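Nitroalkane oxidase (Podospora anserina, PDB 3MKH) oxidises primary and secondary nitroalkanes to aldehydes or ketones, using FAD and molecular oxygen and releasing nitrite and hydrogen peroxide. Local coordinates at residues Asp178-Asp191 against Lys205-Asp217. Sequence-based numbering, arbitrary orientation.
Sequences DFKGCDLACVVCRD and KVMIILVTRADLD. With SO4 (sulfate ion), chain G.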
# COMPACT_ATOMS: atom_id res chain seq x y z
N ASP A 178 -17.80 4.39 39.98
CA ASP A 178 -19.07 3.80 40.40
C ASP A 178 -20.19 4.11 39.40
O ASP A 178 -21.36 3.85 39.65
CB ASP A 178 -19.44 4.25 41.82
CG ASP A 178 -19.78 5.73 41.91
OD1 ASP A 178 -19.70 6.45 40.89
OD2 ASP A 178 -20.14 6.17 43.03
N PHE A 179 -19.80 4.70 38.26
CA PHE A 179 -20.73 4.97 37.17
C PHE A 179 -21.77 6.05 37.48
O PHE A 179 -22.76 6.18 36.78
CB PHE A 179 -21.40 3.66 36.73
CG PHE A 179 -20.41 2.63 36.28
CD1 PHE A 179 -19.38 2.98 35.41
CD2 PHE A 179 -20.48 1.32 36.73
CE1 PHE A 179 -18.45 2.04 35.01
CE2 PHE A 179 -19.56 0.38 36.32
CZ PHE A 179 -18.54 0.75 35.46
N LYS A 180 -21.52 6.85 38.50
CA LYS A 180 -22.44 7.94 38.80
C LYS A 180 -21.80 9.31 38.55
O LYS A 180 -22.29 10.33 39.03
CB LYS A 180 -22.96 7.82 40.24
CG LYS A 180 -23.86 6.60 40.45
CD LYS A 180 -24.43 6.59 41.87
CE LYS A 180 -25.19 5.30 42.16
NZ LYS A 180 -26.16 4.95 41.07
N GLY A 181 -20.69 9.32 37.81
CA GLY A 181 -20.04 10.55 37.41
C GLY A 181 -18.64 10.71 37.96
O GLY A 181 -18.38 10.49 39.15
N CYS A 182 -17.71 11.09 37.09
CA CYS A 182 -16.33 11.21 37.53
C CYS A 182 -16.12 12.49 38.36
O CYS A 182 -17.02 13.31 38.48
CB CYS A 182 -15.39 11.17 36.31
SG CYS A 182 -15.43 12.68 35.30
N ASP A 183 -14.92 12.64 38.92
CA ASP A 183 -14.59 13.83 39.72
C ASP A 183 -14.64 15.14 38.95
O ASP A 183 -15.12 16.15 39.46
CB ASP A 183 -13.20 13.68 40.33
CG ASP A 183 -13.06 12.41 41.15
OD1 ASP A 183 -13.06 12.50 42.40
OD2 ASP A 183 -12.95 11.31 40.55
N LEU A 184 -14.10 15.15 37.73
CA LEU A 184 -14.00 16.40 36.98
C LEU A 184 -14.18 16.16 35.49
O LEU A 184 -13.32 15.57 34.85
CB LEU A 184 -12.65 17.05 37.24
CG LEU A 184 -12.47 18.42 36.59
CD1 LEU A 184 -13.60 19.33 37.04
CD2 LEU A 184 -11.10 19.02 36.97
N ALA A 185 -15.29 16.61 34.93
CA ALA A 185 -15.55 16.45 33.50
C ALA A 185 -15.47 17.82 32.82
O ALA A 185 -16.08 18.78 33.30
CB ALA A 185 -16.94 15.83 33.28
N CYS A 186 -14.72 17.91 31.73
CA CYS A 186 -14.75 19.11 30.89
C CYS A 186 -15.76 18.87 29.76
O CYS A 186 -15.46 18.15 28.81
CB CYS A 186 -13.38 19.41 30.30
SG CYS A 186 -12.18 19.97 31.54
N VAL A 187 -16.95 19.47 29.89
CA VAL A 187 -18.03 19.15 28.96
C VAL A 187 -18.07 20.17 27.85
O VAL A 187 -18.27 21.38 28.07
CB VAL A 187 -19.39 19.07 29.66
CG1 VAL A 187 -20.51 18.69 28.66
CG2 VAL A 187 -19.32 18.04 30.78
N VAL A 188 -17.83 19.68 26.64
CA VAL A 188 -17.88 20.52 25.47
C VAL A 188 -19.31 20.54 24.98
O VAL A 188 -19.93 19.49 24.72
CB VAL A 188 -16.95 20.00 24.38
CG1 VAL A 188 -16.93 20.97 23.17
CG2 VAL A 188 -15.55 19.83 24.95
N CYS A 189 -19.86 21.74 24.86
CA CYS A 189 -21.25 21.87 24.50
C CYS A 189 -21.50 23.16 23.72
O CYS A 189 -20.60 23.99 23.56
CB CYS A 189 -22.11 21.83 25.76
SG CYS A 189 -21.56 22.99 27.04
N ARG A 190 -22.73 23.32 23.23
CA ARG A 190 -23.08 24.58 22.58
C ARG A 190 -24.09 25.42 23.39
O ARG A 190 -25.08 24.90 23.93
CB ARG A 190 -23.53 24.36 21.14
CG ARG A 190 -24.90 23.81 20.99
CD ARG A 190 -25.30 23.72 19.53
NE ARG A 190 -26.38 22.75 19.41
CZ ARG A 190 -27.66 23.05 19.61
NH1 ARG A 190 -28.01 24.29 19.90
NH2 ARG A 190 -28.58 22.10 19.50
N ASP A 191 -23.80 26.72 23.46
CA ASP A 191 -24.66 27.67 24.16
C ASP A 191 -25.96 27.79 23.38
O ASP A 191 -25.96 28.10 22.19
CB ASP A 191 -23.95 29.02 24.22
CG ASP A 191 -24.80 30.11 24.88
OD1 ASP A 191 -25.81 29.78 25.54
OD2 ASP A 191 -24.44 31.30 24.73
N LYS A 205 -20.72 29.56 19.28
CA LYS A 205 -21.57 29.12 20.39
C LYS A 205 -20.91 28.05 21.29
O LYS A 205 -21.46 27.65 22.32
CB LYS A 205 -22.90 28.55 19.86
CG LYS A 205 -23.54 29.39 18.78
CD LYS A 205 -23.98 30.74 19.34
CE LYS A 205 -25.35 30.66 20.01
NZ LYS A 205 -25.79 32.03 20.47
N VAL A 206 -19.73 27.59 20.89
CA VAL A 206 -19.11 26.47 21.60
C VAL A 206 -18.43 26.88 22.90
O VAL A 206 -17.68 27.87 22.95
CB VAL A 206 -18.14 25.69 20.70
CG1 VAL A 206 -17.51 24.52 21.48
CG2 VAL A 206 -18.90 25.17 19.50
N MET A 207 -18.74 26.13 23.96
CA MET A 207 -18.22 26.37 25.30
C MET A 207 -17.58 25.12 25.87
O MET A 207 -17.83 24.02 25.39
CB MET A 207 -19.35 26.75 26.26
CG MET A 207 -20.29 27.86 25.82
SD MET A 207 -21.66 28.03 26.98
CE MET A 207 -20.82 28.59 28.45
N ILE A 208 -16.80 25.29 26.93
CA ILE A 208 -16.44 24.17 27.79
C ILE A 208 -16.88 24.51 29.22
O ILE A 208 -16.53 25.58 29.75
CB ILE A 208 -14.94 23.85 27.76
CG1 ILE A 208 -14.48 23.56 26.33
CG2 ILE A 208 -14.61 22.67 28.70
CD1 ILE A 208 -12.99 23.26 26.21
N ILE A 209 -17.66 23.63 29.82
CA ILE A 209 -18.14 23.85 31.19
C ILE A 209 -17.74 22.68 32.05
O ILE A 209 -17.94 21.53 31.66
CB ILE A 209 -19.68 24.00 31.23
CG1 ILE A 209 -20.13 25.07 30.23
CG2 ILE A 209 -20.16 24.34 32.64
CD1 ILE A 209 -21.60 25.40 30.30
N LEU A 210 -17.16 22.97 33.21
CA LEU A 210 -16.80 21.94 34.17
C LEU A 210 -18.04 21.35 34.82
O LEU A 210 -19.01 22.06 35.09
CB LEU A 210 -15.84 22.48 35.23
CG LEU A 210 -14.54 23.10 34.70
CD1 LEU A 210 -13.61 23.55 35.85
CD2 LEU A 210 -13.84 22.12 33.74
N VAL A 211 -18.00 20.05 35.06
CA VAL A 211 -19.01 19.35 35.85
C VAL A 211 -18.30 18.38 36.80
O VAL A 211 -17.62 17.45 36.37
CB VAL A 211 -20.00 18.55 34.96
CG1 VAL A 211 -20.98 17.75 35.84
CG2 VAL A 211 -20.75 19.49 34.03
N THR A 212 -18.48 18.60 38.10
CA THR A 212 -17.83 17.77 39.11
C THR A 212 -18.83 16.76 39.65
O THR A 212 -20.04 16.92 39.49
CB THR A 212 -17.28 18.60 40.29
OG1 THR A 212 -18.38 19.16 41.04
CG2 THR A 212 -16.38 19.72 39.80
N ARG A 213 -18.32 15.71 40.28
CA ARG A 213 -19.20 14.75 40.94
C ARG A 213 -20.05 15.47 42.01
O ARG A 213 -21.23 15.16 42.17
CB ARG A 213 -18.40 13.60 41.55
CG ARG A 213 -19.25 12.63 42.37
CD ARG A 213 -20.48 12.09 41.62
NE ARG A 213 -21.09 11.02 42.42
CZ ARG A 213 -20.71 9.75 42.37
NH1 ARG A 213 -19.77 9.37 41.51
NH2 ARG A 213 -21.27 8.85 43.17
N ALA A 214 -19.47 16.44 42.70
CA ALA A 214 -20.22 17.24 43.67
C ALA A 214 -21.41 17.98 43.02
O ALA A 214 -22.48 18.04 43.61
CB ALA A 214 -19.30 18.22 44.39
N ASP A 215 -21.21 18.53 41.83
CA ASP A 215 -22.31 19.13 41.06
C ASP A 215 -23.41 18.12 40.79
O ASP A 215 -24.59 18.40 40.97
CB ASP A 215 -21.82 19.68 39.72
CG ASP A 215 -20.92 20.91 39.86
OD1 ASP A 215 -21.20 21.79 40.69
OD2 ASP A 215 -19.93 20.99 39.10
N LEU A 216 -23.01 16.94 40.32
CA LEU A 216 -23.97 15.88 39.98
C LEU A 216 -24.78 15.46 41.19
O LEU A 216 -25.99 15.30 41.10
CB LEU A 216 -23.27 14.67 39.35
CG LEU A 216 -22.62 14.99 37.99
CD1 LEU A 216 -21.92 13.77 37.43
CD2 LEU A 216 -23.66 15.51 36.99
N ASP A 217 -24.12 15.30 42.33
CA ASP A 217 -24.80 14.87 43.55
C ASP A 217 -25.76 15.96 44.02
O ASP A 217 -26.86 15.69 44.50
CB ASP A 217 -23.79 14.60 44.68
CG ASP A 217 -22.93 13.37 44.43
OD1 ASP A 217 -23.26 12.55 43.54
OD2 ASP A 217 -21.93 13.21 45.16
S SO4 G . -31.95 23.96 20.67
O1 SO4 G . -32.99 23.12 20.08
O2 SO4 G . -31.22 23.17 21.67
O3 SO4 G . -31.03 24.39 19.62
O4 SO4 G . -32.57 25.11 21.33
O HOH W 1 -18.43 14.75 36.32
O HOH W 2 -23.65 32.15 22.35
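Strands 184-191 and 206-212 pair antiparallel in the middle, beta-sheet domain of the acyl-CoA dehydrogenase fold, and a salt bridge closes the end of the pair where helix 213-219 begins. Their axes run at 152° and approach to 4.6 Å. Ala185-Val211, Val187-Ile209 and Cys189-Met207 are the hydrogen-bonded pairs, each joined by two N-H...O bonds; Asp191 N to Lys205 O (2.8 Å) adds one more. On one face Cys186 SG meets Leu210 CD2 at 3.5 Å and Cys186 CB touches Ile208 CG2. On the other, Val187 CG2 lies against Val211 CG2 (3.8 Å), while Cys189 SG reaches Ile209 CD1.

Arg213 grips Asp178 end-on: Arg213 NH2 meets Asp178 OD2 at 2.9 Å in an almost straight bond (170°), NH1 meets OD1, and both oxygens use their syn lone pairs. With CG anti to the backbone N (chi1 174°) and a bend at chi2, Arg213 reaches back along the 178-183 loop, where its NH1 also donates to Gly181 O (3.0 Å). Asp217 OD1 accepts from Arg213 NE, so three groups at the guanidinium edge fix the rotation of that group, while Lys180 CB packs over one face. One water bridges Cys182 O and Val211 O. Thr212 and Asp215 form a capping box at the helix start, Asp215 N bonding to Thr212 OG1 at 3.0 Å.

Helix 90-109 covers the Leu184, Cys186 and Leu210 face through Ile106. Across the sheet, Ile164 of strand 161-168 packs on Ile209 and Val211. Strands 154-158 and 130-133, the latter carrying FAD-binding Val133 about 4 Å from Ala185 (between side chains), run parallel to 184-191, and strand 255-257 flanks 206-212.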